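Local coordinates for protein 2-hydroxychromene-2-carboxylate isomerase (Pseudomonas putida, PDB 2IMF) that catalyses the reversible glutathione-dependent isomerisation of 2-hydroxychromene-2-carboxylate to trans-o-hydroxybenzylidenepyruvate in naphthalene breakdown, at residues A[83-89]-A[120-126]; A[91-95]-A[139-144]. All blocks are in the same frame, centred on the assembly; numbering follows the deposited sequence.

Contact 1. Residues A[83-89]-A[120-126]; sequences NYNSRRM and PDLESLP. With TOM (4-(2-methoxyphenyl)-2-oxobut-3-enoic acid), chain F.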
loop_
_atom_site.group_PDB
_atom_site.type_symbol
_atom_site.label_atom_id
_atom_site.label_comp_id
_atom_site.label_asym_id
_atom_site.label_seq_id
_atom_site.Cartn_x
_atom_site.Cartn_y
_atom_site.Cartn_z
ATOM N N ASN A 83 -11.302 -19.871 -3.158
ATOM C CA ASN A 83 -11.592 -19.427 -1.835
ATOM C C ASN A 83 -10.306 -19.076 -1.086
ATOM O O ASN A 83 -9.222 -19.318 -1.646
ATOM C CB ASN A 83 -12.416 -20.462 -1.011
ATOM C CG ASN A 83 -11.673 -21.752 -0.734
ATOM O OD1 ASN A 83 -10.629 -21.722 -0.064
ATOM N ND2 ASN A 83 -12.201 -22.897 -1.216
ATOM N N TYR A 84 -10.463 -18.527 0.107
ATOM C CA TYR A 84 -9.329 -18.040 0.930
ATOM C C TYR A 84 -9.210 -18.822 2.231
ATOM O O TYR A 84 -8.722 -18.304 3.239
ATOM C CB TYR A 84 -9.540 -16.553 1.240
ATOM C CG TYR A 84 -9.723 -15.735 0.021
ATOM C CD1 TYR A 84 -8.747 -15.702 -0.943
ATOM C CD2 TYR A 84 -10.875 -14.988 -0.189
ATOM C CE1 TYR A 84 -8.882 -14.910 -2.084
ATOM C CE2 TYR A 84 -11.032 -14.177 -1.337
ATOM C CZ TYR A 84 -10.049 -14.189 -2.276
ATOM O OH TYR A 84 -10.207 -13.393 -3.390
ATOM N N ASN A 85 -9.604 -20.109 2.193
ATOM C CA ASN A 85 -9.591 -20.936 3.396
ATOM C C ASN A 85 -8.213 -21.580 3.626
ATOM O O ASN A 85 -8.004 -22.778 3.448
ATOM C CB ASN A 85 -10.663 -22.031 3.313
ATOM C CG ASN A 85 -12.055 -21.429 3.145
ATOM O OD1 ASN A 85 -12.314 -20.326 3.616
ATOM N ND2 ASN A 85 -12.928 -22.119 2.409
ATOM N N SER A 86 -7.310 -20.743 4.123
ATOM C CA SER A 86 -5.898 -21.060 4.242
ATOM C C SER A 86 -5.523 -21.698 5.565
ATOM O O SER A 86 -4.354 -22.006 5.746
ATOM C CB SER A 86 -5.125 -19.742 4.118
ATOM O OG SER A 86 -5.653 -18.834 5.093
ATOM N N ARG A 87 -6.469 -21.984 6.462
ATOM C CA ARG A 87 -6.065 -22.447 7.792
ATOM C C ARG A 87 -5.277 -23.734 7.763
ATOM O O ARG A 87 -4.227 -23.833 8.421
ATOM C CB ARG A 87 -7.323 -22.694 8.617
ATOM C CG ARG A 87 -7.021 -23.268 10.032
ATOM C CD ARG A 87 -8.284 -23.502 10.932
ATOM N NE ARG A 87 -9.387 -22.563 10.746
ATOM C CZ ARG A 87 -9.439 -21.300 11.182
ATOM N NH1 ARG A 87 -8.416 -20.754 11.838
ATOM N NH2 ARG A 87 -10.530 -20.568 10.939
ATOM N N ARG A 88 -5.720 -24.741 7.014
ATOM C CA ARG A 88 -5.035 -26.029 7.021
ATOM C C ARG A 88 -3.601 -25.919 6.533
ATOM O O ARG A 88 -2.672 -26.466 7.132
ATOM C CB ARG A 88 -5.851 -27.049 6.192
ATOM C CG ARG A 88 -5.089 -28.302 5.722
ATOM C CD ARG A 88 -5.997 -29.539 5.435
ATOM N NE ARG A 88 -6.861 -29.401 4.255
ATOM C CZ ARG A 88 -8.074 -29.933 4.121
ATOM N NH1 ARG A 88 -8.624 -30.667 5.087
ATOM N NH2 ARG A 88 -8.755 -29.722 3.007
ATOM N N MET A 89 -3.406 -25.207 5.393
ATOM C CA MET A 89 -2.068 -25.092 4.880
ATOM C C MET A 89 -1.180 -24.207 5.749
ATOM O O MET A 89 0.045 -24.429 5.784
ATOM C CB MET A 89 -1.972 -24.760 3.382
ATOM C CG MET A 89 -2.777 -25.708 2.467
ATOM S SD MET A 89 -2.440 -27.460 2.632
ATOM C CE MET A 89 -0.817 -27.593 1.909
ATOM N N PRO A 120 -7.027 -23.468 -1.404
ATOM C CA PRO A 120 -6.136 -23.888 -0.332
ATOM C C PRO A 120 -6.734 -24.952 0.611
ATOM O O PRO A 120 -5.987 -25.624 1.332
ATOM C CB PRO A 120 -5.840 -22.567 0.413
ATOM C CG PRO A 120 -7.037 -21.669 0.116
ATOM C CD PRO A 120 -7.431 -22.044 -1.279
ATOM N N ASP A 121 -8.065 -25.127 0.555
ATOM C CA ASP A 121 -8.725 -26.173 1.287
ATOM C C ASP A 121 -9.050 -27.388 0.444
ATOM O O ASP A 121 -9.767 -28.305 0.953
ATOM C CB ASP A 121 -9.968 -25.617 2.007
ATOM C CG ASP A 121 -11.067 -25.188 1.051
ATOM O OD1 ASP A 121 -10.828 -25.189 -0.184
ATOM O OD2 ASP A 121 -12.171 -24.807 1.595
ATOM N N LEU A 122 -8.461 -27.492 -0.771
ATOM C CA LEU A 122 -8.628 -28.711 -1.553
ATOM C C LEU A 122 -8.256 -29.929 -0.709
ATOM O O LEU A 122 -7.131 -30.011 -0.159
ATOM C CB LEU A 122 -7.756 -28.575 -2.815
ATOM C CG LEU A 122 -7.730 -29.855 -3.661
ATOM C CD1 LEU A 122 -9.110 -30.139 -4.298
ATOM C CD2 LEU A 122 -6.658 -29.760 -4.732
ATOM N N GLU A 123 -9.099 -30.973 -0.669
ATOM C CA GLU A 123 -8.889 -32.064 0.255
ATOM C C GLU A 123 -7.619 -32.858 -0.075
ATOM O O GLU A 123 -6.934 -33.354 0.833
ATOM C CB GLU A 123 -10.110 -32.991 0.219
ATOM C CG GLU A 123 -11.222 -32.481 1.145
ATOM C CD GLU A 123 -11.105 -33.057 2.568
ATOM O OE1 GLU A 123 -11.537 -34.215 2.782
ATOM O OE2 GLU A 123 -10.557 -32.366 3.467
ATOM N N SER A 124 -7.261 -32.888 -1.351
ATOM C CA SER A 124 -6.070 -33.601 -1.781
ATOM C C SER A 124 -4.822 -32.751 -1.733
ATOM O O SER A 124 -3.717 -33.240 -2.104
ATOM C CB SER A 124 -6.232 -34.158 -3.195
ATOM O OG SER A 124 -6.740 -33.129 -4.026
ATOM N N LEU A 125 -4.922 -31.465 -1.412
ATOM C CA LEU A 125 -3.677 -30.655 -1.458
ATOM C C LEU A 125 -2.592 -31.102 -0.446
ATOM O O LEU A 125 -1.424 -31.142 -0.897
ATOM C CB LEU A 125 -4.011 -29.151 -1.334
ATOM C CG LEU A 125 -2.853 -28.167 -1.437
ATOM C CD1 LEU A 125 -2.169 -28.229 -2.834
ATOM C CD2 LEU A 125 -3.461 -26.759 -1.220
ATOM N N PRO A 126 -2.941 -31.522 0.783
ATOM C CA PRO A 126 -1.868 -32.038 1.621
ATOM C C PRO A 126 -1.146 -33.205 0.945
ATOM O O PRO A 126 0.105 -33.269 1.027
ATOM C CB PRO A 126 -2.623 -32.438 2.886
ATOM C CG PRO A 126 -3.726 -31.451 2.941
ATOM C CD PRO A 126 -4.218 -31.377 1.514
HETATM O O8 TOM F . -8.600 -8.355 1.916
HETATM C C9 TOM F . -7.923 -9.007 2.703
HETATM C C10 TOM F . -8.352 -9.390 4.024
HETATM O O11 TOM F . -8.338 -8.469 4.876
HETATM O O10 TOM F . -8.615 -10.585 4.268
HETATM C C8 TOM F . -6.510 -9.416 2.422
HETATM C C7 TOM F . -5.831 -9.137 1.333
HETATM C C1 TOM F . -6.302 -9.438 -0.075
HETATM C C6 TOM F . -6.065 -8.435 -0.994
HETATM C C5 TOM F . -6.483 -8.602 -2.310
HETATM C C4 TOM F . -7.073 -9.822 -2.683
HETATM C C3 TOM F . -7.301 -10.837 -1.777
HETATM C C2 TOM F . -6.890 -10.623 -0.449
HETATM O O2 TOM F . -7.038 -11.559 0.516
HETATM C C11 TOM F . -7.381 -12.844 -0.007
HETATM O O HOH W 1 -5.687 -24.368 3.786
HETATM O O HOH W 2 -6.111 -28.393 1.876
#
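Asn83 and Asn85 both hold the carboxylate of Asp121, one amide to each oxygen. Asn83 ND2 gives a nearly straight bond to Asp121 OD1 (2.9 Å), on the syn side but tilted 33° out of the carboxylate plane, whereas Asn85 ND2 reaches Asp121 OD2 (2.9 Å) from above that plane; in both cases the oxygen lies close to the plane of the donating amide. With CG of Asn83 between the backbone N and the carbonyl carbon (chi1 65°), its other amide end turns back to the chain, and Asn83 OD1 accepts from Asn85 N (3.0 Å) in an Asx turn. An alanine in place of Asn83 would probably leave Asp121 OD1 without this donor and Asn85 N without its side-chain brace. This turn belongs to the loop leading into helix 87-92, in a kappa-class glutathione transferase of DsbA-like thioredoxin type. Between the two asparagines Tyr84 places one ring face against methoxy carbon C11 of the bound 4-(2-methoxyphenyl)-2-oxobut-3-enoic acid, which resembles the isomerisation product, 3.3 Å from Tyr84 CE1. The tight part is formed by Pro120, Met89, Leu125 and Pro126: Pro120 lays CD against Asn83 O (3.3 Å) and CG against Asn85 O, the bent chain of Met89 puts CG 3.9 Å from Leu125 CD2, and Pro126 CG backs Arg88 CD. One water accepts from Met89 N and donates to Asn85 O and Pro120 O, bridging the segments. Toward solvent, where the Asn85-Asp121 bond also lies, the fit is looser. Arg88 NH1 forms a salt bridge with Glu123 OE2 (3.0 Å, bent to 137°), and a second water accepts from Arg88 NE and donates to Pro120 O and Leu122 O; Arg88 and Met89 are each described in one of two modelled conformers.

Contact 2. Residues A[91-95]-A[139-144]; sequences IGFYY and AFEHFL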
loop_
_atom_site.group_PDB
_atom_site.type_symbol
_atom_site.label_atom_id
_atom_site.label_comp_id
_atom_site.label_asym_id
_atom_site.label_seq_id
_atom_site.Cartn_x
_atom_site.Cartn_y
_atom_site.Cartn_z
ATOM N N ILE A 91 -1.369 -24.071 9.038
ATOM C CA ILE A 91 -0.971 -24.999 10.100
ATOM C C ILE A 91 0.115 -25.979 9.608
ATOM O O ILE A 91 1.118 -26.288 10.299
ATOM C CB ILE A 91 -2.154 -25.763 10.551
ATOM C CG1 ILE A 91 -3.102 -24.882 11.358
ATOM C CG2 ILE A 91 -1.644 -26.972 11.366
ATOM C CD1 ILE A 91 -4.534 -25.482 11.687
ATOM N N GLY A 92 -0.037 -26.440 8.363
ATOM C CA GLY A 92 0.879 -27.407 7.838
ATOM C C GLY A 92 2.308 -26.905 7.729
ATOM O O GLY A 92 3.269 -27.713 7.699
ATOM N N PHE A 93 2.500 -25.577 7.671
ATOM C CA PHE A 93 3.848 -25.042 7.687
ATOM C C PHE A 93 4.631 -25.567 8.902
ATOM O O PHE A 93 5.826 -25.723 8.801
ATOM C CB PHE A 93 3.817 -23.484 7.703
ATOM C CG PHE A 93 5.152 -22.882 8.041
ATOM C CD1 PHE A 93 6.103 -22.820 7.082
ATOM C CD2 PHE A 93 5.455 -22.421 9.333
ATOM C CE1 PHE A 93 7.376 -22.376 7.359
ATOM C CE2 PHE A 93 6.713 -21.957 9.640
ATOM C CZ PHE A 93 7.651 -21.930 8.643
ATOM N N TYR A 94 3.973 -25.754 10.018
ATOM C CA TYR A 94 4.670 -26.199 11.211
ATOM C C TYR A 94 5.077 -27.660 11.182
ATOM O O TYR A 94 5.739 -28.103 12.144
ATOM C CB TYR A 94 3.819 -25.814 12.440
ATOM C CG TYR A 94 3.736 -24.281 12.485
ATOM C CD1 TYR A 94 4.860 -23.562 12.878
ATOM C CD2 TYR A 94 2.603 -23.586 12.016
ATOM C CE1 TYR A 94 4.893 -22.162 12.814
ATOM C CE2 TYR A 94 2.590 -22.204 11.967
ATOM C CZ TYR A 94 3.760 -21.506 12.312
ATOM O OH TYR A 94 3.810 -20.130 12.267
ATOM N N TYR A 95 4.791 -28.394 10.119
ATOM C CA TYR A 95 5.387 -29.729 9.962
ATOM C C TYR A 95 6.811 -29.607 9.402
ATOM O O TYR A 95 7.529 -30.577 9.493
ATOM C CB TYR A 95 4.543 -30.476 8.925
ATOM C CG TYR A 95 4.812 -31.975 8.818
ATOM C CD1 TYR A 95 4.174 -32.817 9.711
ATOM C CD2 TYR A 95 5.589 -32.530 7.769
ATOM C CE1 TYR A 95 4.348 -34.220 9.640
ATOM C CE2 TYR A 95 5.756 -33.934 7.697
ATOM C CZ TYR A 95 5.084 -34.695 8.595
ATOM O OH TYR A 95 5.312 -36.079 8.487
ATOM N N ALA A 139 1.293 -39.147 7.723
ATOM C CA ALA A 139 1.817 -38.457 8.897
ATOM C C ALA A 139 1.477 -36.980 8.764
ATOM O O ALA A 139 1.126 -36.357 9.766
ATOM C CB ALA A 139 3.311 -38.694 8.963
ATOM N N PHE A 140 1.595 -36.380 7.575
ATOM C CA PHE A 140 1.296 -34.944 7.424
ATOM C C PHE A 140 -0.159 -34.687 7.689
ATOM O O PHE A 140 -0.509 -33.763 8.382
ATOM C CB PHE A 140 1.787 -34.465 6.038
ATOM C CG PHE A 140 1.545 -33.017 5.768
ATOM C CD1 PHE A 140 2.020 -32.054 6.612
ATOM C CD2 PHE A 140 0.862 -32.618 4.626
ATOM C CE1 PHE A 140 1.791 -30.671 6.393
ATOM C CE2 PHE A 140 0.678 -31.282 4.341
ATOM C CZ PHE A 140 1.071 -30.289 5.216
ATOM N N GLU A 141 -1.006 -35.510 7.106
ATOM C CA GLU A 141 -2.431 -35.277 7.261
ATOM C C GLU A 141 -2.831 -35.430 8.738
ATOM O O GLU A 141 -3.660 -34.689 9.289
ATOM C CB GLU A 141 -3.235 -36.263 6.417
ATOM C CG GLU A 141 -3.128 -35.929 4.924
ATOM C CD GLU A 141 -3.760 -36.945 4.029
ATOM O OE1 GLU A 141 -4.146 -38.056 4.484
ATOM O OE2 GLU A 141 -3.809 -36.648 2.825
ATOM N N HIS A 142 -2.212 -36.405 9.440
ATOM C CA HIS A 142 -2.488 -36.537 10.867
ATOM C C HIS A 142 -2.005 -35.301 11.613
ATOM O O HIS A 142 -2.693 -34.824 12.534
ATOM C CB HIS A 142 -1.811 -37.801 11.447
ATOM C CG HIS A 142 -2.590 -39.049 11.195
ATOM N ND1 HIS A 142 -2.694 -39.642 9.948
ATOM C CD2 HIS A 142 -3.389 -39.771 12.028
ATOM C CE1 HIS A 142 -3.529 -40.679 10.027
ATOM N NE2 HIS A 142 -3.921 -40.802 11.280
ATOM N N PHE A 143 -0.818 -34.810 11.284
ATOM C CA PHE A 143 -0.330 -33.580 11.902
ATOM C C PHE A 143 -1.330 -32.420 11.730
ATOM O O PHE A 143 -1.647 -31.677 12.684
ATOM C CB PHE A 143 1.031 -33.215 11.321
ATOM C CG PHE A 143 1.558 -31.909 11.852
ATOM C CD1 PHE A 143 2.244 -31.857 13.087
ATOM C CD2 PHE A 143 1.373 -30.711 11.122
ATOM C CE1 PHE A 143 2.668 -30.639 13.573
ATOM C CE2 PHE A 143 1.838 -29.515 11.634
ATOM C CZ PHE A 143 2.475 -29.504 12.870
ATOM N N LEU A 144 -1.842 -32.250 10.511
ATOM C CA LEU A 144 -2.807 -31.119 10.237
ATOM C C LEU A 144 -3.989 -31.091 11.161
ATOM O O LEU A 144 -4.472 -30.009 11.492
ATOM C CB LEU A 144 -3.342 -31.204 8.813
ATOM C CG LEU A 144 -2.236 -30.925 7.812
ATOM C CD1 LEU A 144 -2.756 -31.131 6.384
ATOM C CD2 LEU A 144 -1.693 -29.567 7.970
#
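Tyr95 is wedged between two phenylalanines of one helix, taking an edge on its face from Phe140 and giving its own edge to Phe143. The Phe140 ring stands edge-to-face on Tyr95, planes at 66° and Phe140 CD1 3.6 Å from Tyr95 CG; Phe140 CA adds a CH-pi contact over the same ring. On Phe143 the arrangement is an offset edge-to-face pair, Tyr95 CD1 coming 3.5 Å from Phe143 CG, with Tyr95 CB over the face off-centre. Swinging CG opposite the backbone N (chi1 -168°) carries the Tyr95 ring across to helix 137-145, where Tyr95 OH meets Ala139 CB at 3.3 Å. Close by, Gly92 lets the backbones approach: Leu144 CD2 sits 3.4 Å from Gly92 CA, and a beta carbon here would probably clash with Phe140 CZ. Ile91 CG2 closes the far end loosely against Phe143 and Leu144. The contact thus joins residues 91-95, which continue from helix 87-92, to helix 137-145; Trp135 adds a ring to the cluster, helix 147-162 packs on Ile91 and Tyr94, and Tyr94 OH bonds to Ala36 O at the end of strand 31-36.

How the contacts relate
From the N terminus, the chain passes through 83-89 and 91-95, which share helix 87-92, before helix 99-115 carries it to 120-126. There contact 1 closes a loop of 30 residues, 20 of them helical. Helix 125-133 then leads to helix 137-145, where 139-144 returns to 91-95 and contact 2 closes a longer loop of 43 residues. The two loops cross, because their segments alternate along the chain. Their centres are 12 Å apart and they touch: Leu144 packs on the Arg88 backbone and on Pro126, and Phe140 on the Pro126 carbonyl. Helix 87-92 is thereby tied to both successive helices, 125-133 and 137-145.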